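Probable acrylyl-CoA reductase AcuI (Escherichia coli, PDB 1O89) probably catalyses the NADPH-dependent reduction of acryloyl-CoA to propanoyl-CoA, working as a homodimer of the zinc-containing alcohol dehydrogenase family. Local coordinates at residues L159-V164 with P293-Q298; D168-V173 with A213-P218. All blocks are in the same frame, centred on the assembly; numbering follows the deposited sequence.

Contact 1 of 2, residues L159-V164 with P293-Q298; sequences LEDAGV and PERRAQ
Asp-161 and Arg-295 reach for each other from opposite directions and join the end of helix 139-161 to the first turn of helix 293-306 through a salt bridge, the one contact between segments 159-164 and 293-298. NH2 of Arg-295 donates to OD2 of Asp-161 over 2.8 Å, with an N-H...O angle of 159°. The donor comes to the syn side of OD2, 18° out of the carboxylate plane, while the oxygen lies at the edge of the guanidinium, close to its plane. The two flat groups are roughly coplanar, tilted moderately against each other, yet they meet one-on-one rather than as a forked pair: NH1 of Arg-295 stays 3.9 Å from the same OD2.

The backbones are far apart, the nearest CA atoms, those of Asp-161 and Arg-295, being separated by 12.4 Å, and it is the arginine that spans most of the gap. Its chain bends at chi2 (-63°) and then runs out toward the carboxylate, touching Leu-154 and Met-157 of helix 139-161 on the way. The aspartate sits in the last helical turn, just before the chain leaves the helix in a Schellman motif at Gly-163. There Val-164 N bonds to Leu-159 O and Gly-163 N to Glu-160 O, each at 3.1 Å, which fixes the turn that carries Asp-161. One residue back, Glu-160 makes a second salt bridge between the same two helices, to Arg-302.

Asp-161 is exposed and just 63 Å² is buried between the segments, so water probably screens much of the charge attraction. The negative carboxylate at the C-terminal end of its helix would face an unfavourable helix dipole, which the guanidinium probably helps to offset.

Contact 2 of 2, residues D168-V173 with A213-P218; sequences DGEIVV and ASRVLP
Glu-170, on the segment of strand 170-173, faces Arg-215 across the intervening strand 195-199. From CB, which points toward segment 213-218, the glutamate chain places CG anti to the carbonyl carbon and continues extended to the carboxylate. The side chain touches Val-196 of the middle strand and Trp-233 of strand 233-238. CD of Glu-170 lies 3.9 Å from NE of Arg-215, at the edge of the guanidinium and in its plane, and the two carboxylate oxygens divide the arginine's N-H groups between them. OE1 accepts from NH2 of Arg-215 at 3.1 Å through its syn lone pair, with a nearly straight N-H...O angle of 168°. OE2 of Glu-170 accepts the N-H of NE of Arg-215 in a weak bond of 3.3 Å, and also has CD of that arginine 4.1 Å away.

This is a bidentate, side-on salt bridge. Carboxylate and guanidinium planes differ by only 5°, and two parallel bonds oppose rotation of either group about its last bond, although the longer one should hold less firmly. Arg-215 arrives at about a right angle to the glutamate; its bend at chi3 (-119°) turns NE and NH2 together toward the oxygens. It too rests on Val-196 and Trp-233, so both partners of the ion pair share one hydrophobic footing.

The backbones themselves do not pair, the nearest CA atoms, of Glu-170 and Ser-214, being 9.5 Å apart. Two strands linked over a third are what the 3-2-1-4-5-6 order of this six-stranded parallel sheet provides: strand 213-218 is one of the two outermost strands within the chain, and 170-173, the first in sequence, lies two places in, as in the Rossmann fold of the NADP-binding domain in this dehydrogenase family.

How the contacts relate
Contacts 1 and 2 lie 21 Å apart between centres, and contact 2 is nested within the chain loop that contact 1 closes. They meet where helix 139-161 leads into strand 170-173: CG1 of Val-164 packs at 3.7 Å against CD1 of Ile-171, and CD1 of Leu-159 at 4.0 Å against CG2 of the same isoleucine. Both are single surface ion pairs, one between helices and one over the middle strand 195-199 of a parallel sheet. Neither contains an NADP(+)-binding residue, and each stands off from that site: the side chain of Arg-295 is about 10 Å from that of Ser-288, and the side chain of Arg-215 about 11 Å from that of Ser-199.

Contact 1 of 2, residues L159-V164 with P293-Q298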
ATOM      1  N   LEU A 159      -9.412  -2.948   3.703  1.00 43.86           N
ATOM      2  CA  LEU A 159      -9.814  -3.704   2.525  1.00 44.49           C
ATOM      3  C   LEU A 159     -10.942  -3.007   1.802  1.00 45.38           C
ATOM      4  O   LEU A 159     -10.892  -2.890   0.587  1.00 45.35           O
ATOM      5  CB  LEU A 159     -10.247  -5.125   2.878  1.00 45.34           C
ATOM      6  CG  LEU A 159      -9.199  -6.026   3.523  1.00 44.20           C
ATOM      7  CD1 LEU A 159      -9.745  -7.410   3.668  1.00 44.67           C
ATOM      8  CD2 LEU A 159      -7.926  -6.026   2.718  1.00 45.34           C
ATOM      9  N   GLU A 160     -11.942  -2.545   2.556  1.00 46.33           N
ATOM     10  CA  GLU A 160     -13.065  -1.765   2.021  1.00 47.89           C
ATOM     11  C   GLU A 160     -12.668  -0.436   1.379  1.00 48.22           C
ATOM     12  O   GLU A 160     -13.260  -0.046   0.376  1.00 49.58           O
ATOM     13  CB  GLU A 160     -14.084  -1.470   3.112  1.00 48.90           C
ATOM     14  CG  GLU A 160     -14.745  -2.711   3.684  1.00 50.68           C
ATOM     15  CD  GLU A 160     -15.604  -2.432   4.903  1.00 51.74           C
ATOM     16  OE1 GLU A 160     -15.510  -1.331   5.471  1.00 52.31           O
ATOM     17  OE2 GLU A 160     -16.392  -3.320   5.278  1.00 52.39           O
ATOM     18  N   ASP A 161     -11.678   0.260   1.945  1.00 47.51           N
ATOM     19  CA  ASP A 161     -11.195   1.521   1.378  1.00 48.06           C
ATOM     20  C   ASP A 161     -10.517   1.242   0.053  1.00 48.08           C
ATOM     21  O   ASP A 161     -10.407   2.128  -0.779  1.00 49.00           O
ATOM     22  CB  ASP A 161     -10.135   2.200   2.250  1.00 47.70           C
ATOM     23  CG  ASP A 161     -10.663   2.744   3.559  1.00 47.58           C
ATOM     24  OD1 ASP A 161     -11.867   3.029   3.684  1.00 49.00           O
ATOM     25  OD2 ASP A 161      -9.872   2.960   4.512  1.00 48.00           O
ATOM     26  N   ALA A 162     -10.032   0.016  -0.123  1.00 47.59           N
ATOM     27  CA  ALA A 162      -9.349  -0.384  -1.355  1.00 47.62           C
ATOM     28  C   ALA A 162     -10.309  -0.953  -2.400  1.00 49.22           C
ATOM     29  O   ALA A 162      -9.875  -1.349  -3.479  1.00 50.18           O
ATOM     30  CB  ALA A 162      -8.258  -1.396  -1.034  1.00 46.28           C
ATOM     31  N   GLY A 163     -11.604  -0.981  -2.087  1.00 50.19           N
ATOM     32  CA  GLY A 163     -12.627  -1.473  -3.000  1.00 51.57           C
ATOM     33  C   GLY A 163     -12.802  -2.991  -3.018  1.00 51.91           C
ATOM     34  O   GLY A 163     -13.474  -3.536  -3.901  1.00 53.26           O
ATOM     35  N   VAL A 164     -12.204  -3.687  -2.054  1.00 50.38           N
ATOM     36  CA  VAL A 164     -12.314  -5.151  -1.987  1.00 50.81           C
ATOM     37  C   VAL A 164     -13.672  -5.577  -1.401  1.00 52.12           C
ATOM     38  O   VAL A 164     -13.948  -5.368  -0.218  1.00 51.73           O
ATOM     39  CB  VAL A 164     -11.152  -5.789  -1.191  1.00 49.00           C
ATOM     40  CG1 VAL A 164     -11.264  -7.306  -1.201  1.00 50.37           C
ATOM     41  CG2 VAL A 164      -9.816  -5.352  -1.770  1.00 47.51           C
ATOM     42  N   PRO A 293      -8.515   9.840  16.628  1.00 59.79           N
ATOM     43  CA  PRO A 293      -9.809   9.629  17.308  1.00 60.70           C
ATOM     44  C   PRO A 293     -11.015   9.343  16.394  1.00 60.88           C
ATOM     45  O   PRO A 293     -11.866   8.545  16.775  1.00 59.53           O
ATOM     46  CB  PRO A 293     -10.041  10.945  18.079  1.00 65.96           C
ATOM     47  CG  PRO A 293      -8.722  11.616  18.167  1.00 67.08           C
ATOM     48  CD  PRO A 293      -7.846  11.079  17.074  1.00 63.62           C
ATOM     49  N   GLU A 294     -11.095   9.990  15.235  1.00 63.43           N
ATOM     50  CA  GLU A 294     -12.247   9.839  14.344  1.00 65.81           C
ATOM     51  C   GLU A 294     -12.297   8.410  13.800  1.00 61.35           C
ATOM     52  O   GLU A 294     -13.277   7.700  13.995  1.00 60.48           O
ATOM     53  CB  GLU A 294     -12.186  10.861  13.200  1.00 70.88           C
ATOM     54  CG  GLU A 294     -13.417  10.858  12.301  1.00 76.17           C
ATOM     55  CD  GLU A 294     -13.418  11.983  11.277  1.00 84.71           C
ATOM     56  OE1 GLU A 294     -13.407  13.172  11.680  1.00 91.31           O
ATOM     57  OE2 GLU A 294     -13.448  11.680  10.061  1.00 87.33           O
ATOM     58  N   ARG A 295     -11.211   7.995  13.151  1.00 59.00           N
ATOM     59  CA  ARG A 295     -11.039   6.626  12.661  1.00 55.90           C
ATOM     60  C   ARG A 295     -11.278   5.581  13.763  1.00 52.76           C
ATOM     61  O   ARG A 295     -11.864   4.522  13.529  1.00 50.83           O
ATOM     62  CB  ARG A 295      -9.615   6.459  12.112  1.00 55.19           C
ATOM     63  CG  ARG A 295      -9.542   5.889  10.716  1.00 57.79           C
ATOM     64  CD  ARG A 295     -10.084   4.503  10.612  1.00 55.44           C
ATOM     65  NE  ARG A 295      -9.536   3.756   9.483  1.00 58.23           N
ATOM     66  CZ  ARG A 295     -10.034   3.756   8.247  1.00 61.00           C
ATOM     67  NH1 ARG A 295     -11.088   4.497   7.924  1.00 64.85           N
ATOM     68  NH2 ARG A 295      -9.472   3.011   7.320  1.00 60.95           N
ATOM     69  N   ARG A 296     -10.819   5.906  14.966  1.00 52.50           N
ATOM     70  CA  ARG A 296     -10.834   4.997  16.101  1.00 50.88           C
ATOM     71  C   ARG A 296     -12.256   4.746  16.560  1.00 51.90           C
ATOM     72  O   ARG A 296     -12.646   3.601  16.754  1.00 50.83           O
ATOM     73  CB  ARG A 296     -10.016   5.616  17.241  1.00 52.38           C
ATOM     74  CG  ARG A 296      -9.836   4.769  18.469  1.00 51.67           C
ATOM     75  CD  ARG A 296      -8.922   5.410  19.496  1.00 52.61           C
ATOM     76  NE  ARG A 296      -7.533   5.506  19.052  1.00 50.63           N
ATOM     77  CZ  ARG A 296      -6.575   4.615  19.316  1.00 51.11           C
ATOM     78  NH1 ARG A 296      -6.831   3.526  20.036  1.00 53.31           N
ATOM     79  NH2 ARG A 296      -5.337   4.815  18.879  1.00 48.85           N
ATOM     80  N   ALA A 297     -13.020   5.822  16.741  1.00 55.12           N
ATOM     81  CA  ALA A 297     -14.428   5.728  17.129  1.00 57.78           C
ATOM     82  C   ALA A 297     -15.205   4.983  16.041  1.00 56.96           C
ATOM     83  O   ALA A 297     -16.044   4.136  16.336  1.00 56.09           O
ATOM     84  CB  ALA A 297     -15.012   7.095  17.344  1.00 62.72           C
ATOM     85  N   GLN A 298     -14.891   5.293  14.784  1.00 56.89           N
ATOM     86  CA  GLN A 298     -15.531   4.637  13.662  1.00 57.54           C
ATOM     87  C   GLN A 298     -15.345   3.116  13.727  1.00 53.82           C
ATOM     88  O   GLN A 298     -16.275   2.369  13.462  1.00 55.12           O
ATOM     89  CB  GLN A 298     -15.003   5.212  12.357  1.00 58.99           C
ATOM     90  CG  GLN A 298     -15.549   4.551  11.102  1.00 61.32           C
ATOM     91  CD  GLN A 298     -14.945   5.124   9.827  1.00 65.19           C
ATOM     92  OE1 GLN A 298     -15.466   4.884   8.734  1.00 67.65           O
ATOM     93  NE2 GLN A 298     -13.858   5.889   9.961  1.00 64.57           N
TER

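Contact 2 of 2, residues D168-V173 with A213-P218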
ATOM      1  N   ASP A 168     -15.375 -10.195  -5.265  1.00 61.90           N
ATOM      2  CA  ASP A 168     -14.073 -10.066  -5.923  1.00 60.61           C
ATOM      3  C   ASP A 168     -13.179 -11.278  -5.770  1.00 60.52           C
ATOM      4  O   ASP A 168     -12.286 -11.496  -6.603  1.00 60.47           O
ATOM      5  CB  ASP A 168     -13.340  -8.833  -5.400  1.00 58.00           C
ATOM      6  CG  ASP A 168     -13.985  -7.559  -5.854  1.00 58.08           C
ATOM      7  OD1 ASP A 168     -14.412  -7.503  -7.014  1.00 61.66           O
ATOM      8  OD2 ASP A 168     -14.110  -6.562  -5.132  1.00 57.84           O
ATOM      9  N   GLY A 169     -13.402 -12.037  -4.697  1.00 60.32           N
ATOM     10  CA  GLY A 169     -12.704 -13.293  -4.485  1.00 60.82           C
ATOM     11  C   GLY A 169     -12.377 -13.610  -3.040  1.00 59.10           C
ATOM     12  O   GLY A 169     -12.875 -12.994  -2.096  1.00 58.25           O
ATOM     13  N   GLU A 170     -11.499 -14.584  -2.878  1.00 59.28           N
ATOM     14  CA  GLU A 170     -11.157 -15.107  -1.571  1.00 58.89           C
ATOM     15  C   GLU A 170     -10.272 -14.137  -0.794  1.00 55.60           C
ATOM     16  O   GLU A 170      -9.386 -13.500  -1.355  1.00 54.04           O
ATOM     17  CB  GLU A 170     -10.454 -16.463  -1.713  1.00 61.17           C
ATOM     18  CG  GLU A 170     -11.352 -17.595  -2.192  1.00 64.45           C
ATOM     19  CD  GLU A 170     -10.739 -18.966  -1.944  1.00 67.43           C
ATOM     20  OE1 GLU A 170      -9.552 -19.151  -2.280  1.00 68.27           O
ATOM     21  OE2 GLU A 170     -11.434 -19.856  -1.412  1.00 69.74           O
ATOM     22  N   ILE A 171     -10.519 -14.041   0.507  1.00 54.57           N
ATOM     23  CA  ILE A 171      -9.668 -13.269   1.397  1.00 52.06           C
ATOM     24  C   ILE A 171      -8.855 -14.215   2.261  1.00 52.84           C
ATOM     25  O   ILE A 171      -9.423 -15.030   2.975  1.00 54.33           O
ATOM     26  CB  ILE A 171     -10.493 -12.346   2.297  1.00 50.42           C
ATOM     27  CG1 ILE A 171     -11.508 -11.543   1.487  1.00 50.19           C
ATOM     28  CG2 ILE A 171      -9.563 -11.404   3.084  1.00 48.93           C
ATOM     29  CD1 ILE A 171     -10.897 -10.636   0.420  1.00 49.60           C
ATOM     30  N   VAL A 172      -7.531 -14.082   2.210  1.00 51.99           N
ATOM     31  CA  VAL A 172      -6.651 -14.856   3.073  1.00 53.07           C
ATOM     32  C   VAL A 172      -6.278 -14.086   4.350  1.00 51.38           C
ATOM     33  O   VAL A 172      -5.873 -12.930   4.289  1.00 49.64           O
ATOM     34  CB  VAL A 172      -5.379 -15.350   2.318  1.00 53.94           C
ATOM     35  CG1 VAL A 172      -4.449 -14.200   1.912  1.00 52.24           C
ATOM     36  CG2 VAL A 172      -4.638 -16.393   3.140  1.00 56.09           C
ATOM     37  N   VAL A 173      -6.428 -14.738   5.500  1.00 52.28           N
ATOM     38  CA  VAL A 173      -5.992 -14.192   6.785  1.00 51.36           C
ATOM     39  C   VAL A 173      -4.828 -15.026   7.323  1.00 53.53           C
ATOM     40  O   VAL A 173      -4.967 -16.233   7.508  1.00 55.94           O
ATOM     41  CB  VAL A 173      -7.121 -14.202   7.806  1.00 51.13           C
ATOM     42  CG1 VAL A 173      -6.642 -13.607   9.131  1.00 50.94           C
ATOM     43  CG2 VAL A 173      -8.339 -13.446   7.267  1.00 50.17           C
ATOM     44  N   ALA A 213     -14.056 -19.646   8.333  1.00 71.78           N
ATOM     45  CA  ALA A 213     -13.109 -19.950   7.268  1.00 71.91           C
ATOM     46  C   ALA A 213     -13.637 -21.113   6.436  1.00 75.35           C
ATOM     47  O   ALA A 213     -14.047 -22.132   6.993  1.00 78.39           O
ATOM     48  CB  ALA A 213     -11.748 -20.292   7.854  1.00 71.96           C
ATOM     49  N   SER A 214     -13.650 -20.952   5.114  1.00 74.96           N
ATOM     50  CA  SER A 214     -14.047 -22.043   4.209  1.00 78.53           C
ATOM     51  C   SER A 214     -12.943 -23.083   4.041  1.00 80.45           C
ATOM     52  O   SER A 214     -13.229 -24.250   3.799  1.00 84.05           O
ATOM     53  CB  SER A 214     -14.439 -21.510   2.834  1.00 77.89           C
ATOM     54  OG  SER A 214     -15.400 -20.480   2.946  1.00 77.31           O
ATOM     55  N   ARG A 215     -11.684 -22.655   4.129  1.00 78.14           N
ATOM     56  CA  ARG A 215     -10.562 -23.598   4.113  1.00 80.38           C
ATOM     57  C   ARG A 215      -9.384 -23.089   4.934  1.00 78.18           C
ATOM     58  O   ARG A 215      -9.255 -21.888   5.194  1.00 74.80           O
ATOM     59  CB  ARG A 215     -10.117 -23.940   2.677  1.00 81.66           C
ATOM     60  CG  ARG A 215     -10.668 -23.018   1.592  1.00 79.53           C
ATOM     61  CD  ARG A 215     -10.278 -23.414   0.180  1.00 80.89           C
ATOM     62  NE  ARG A 215      -9.501 -22.376  -0.498  1.00 76.71           N
ATOM     63  CZ  ARG A 215      -8.216 -22.478  -0.846  1.00 77.80           C
ATOM     64  NH1 ARG A 215      -7.509 -23.575  -0.584  1.00 82.27           N
ATOM     65  NH2 ARG A 215      -7.620 -21.469  -1.471  1.00 74.83           N
ATOM     66  N   VAL A 216      -8.530 -24.022   5.339  1.00 80.67           N
ATOM     67  CA  VAL A 216      -7.384 -23.723   6.182  1.00 79.71           C
ATOM     68  C   VAL A 216      -6.093 -24.298   5.592  1.00 81.89           C
ATOM     69  O   VAL A 216      -5.977 -25.505   5.390  1.00 86.32           O
ATOM     70  CB  VAL A 216      -7.580 -24.276   7.604  1.00 81.52           C
ATOM     71  CG1 VAL A 216      -6.365 -23.940   8.489  1.00 80.74           C
ATOM     72  CG2 VAL A 216      -8.897 -23.758   8.222  1.00 79.68           C
ATOM     73  N   LEU A 217      -5.126 -23.421   5.336  1.00 79.29           N
ATOM     74  CA  LEU A 217      -3.826 -23.802   4.805  1.00 81.09           C
ATOM     75  C   LEU A 217      -2.746 -23.768   5.898  1.00 81.80           C
ATOM     76  O   LEU A 217      -2.833 -22.965   6.826  1.00 79.55           O
ATOM     77  CB  LEU A 217      -3.458 -22.837   3.671  1.00 78.13           C
ATOM     78  CG  LEU A 217      -4.552 -22.617   2.618  1.00 76.72           C
ATOM     79  CD1 LEU A 217      -4.089 -21.658   1.548  1.00 74.73           C
ATOM     80  CD2 LEU A 217      -4.978 -23.943   2.004  1.00 82.44           C
ATOM     81  N   PRO A 218      -1.728 -24.627   5.800  1.00 85.37           N
ATOM     82  CA  PRO A 218      -0.577 -24.549   6.712  1.00 86.34           C
ATOM     83  C   PRO A 218       0.358 -23.366   6.413  1.00 83.43           C
ATOM     84  O   PRO A 218       0.506 -22.966   5.254  1.00 82.13           O
ATOM     85  CB  PRO A 218       0.146 -25.891   6.494  1.00 91.82           C
ATOM     86  CG  PRO A 218      -0.266 -26.355   5.137  1.00 92.79           C
ATOM     87  CD  PRO A 218      -1.605 -25.741   4.844  1.00 89.38           C
TER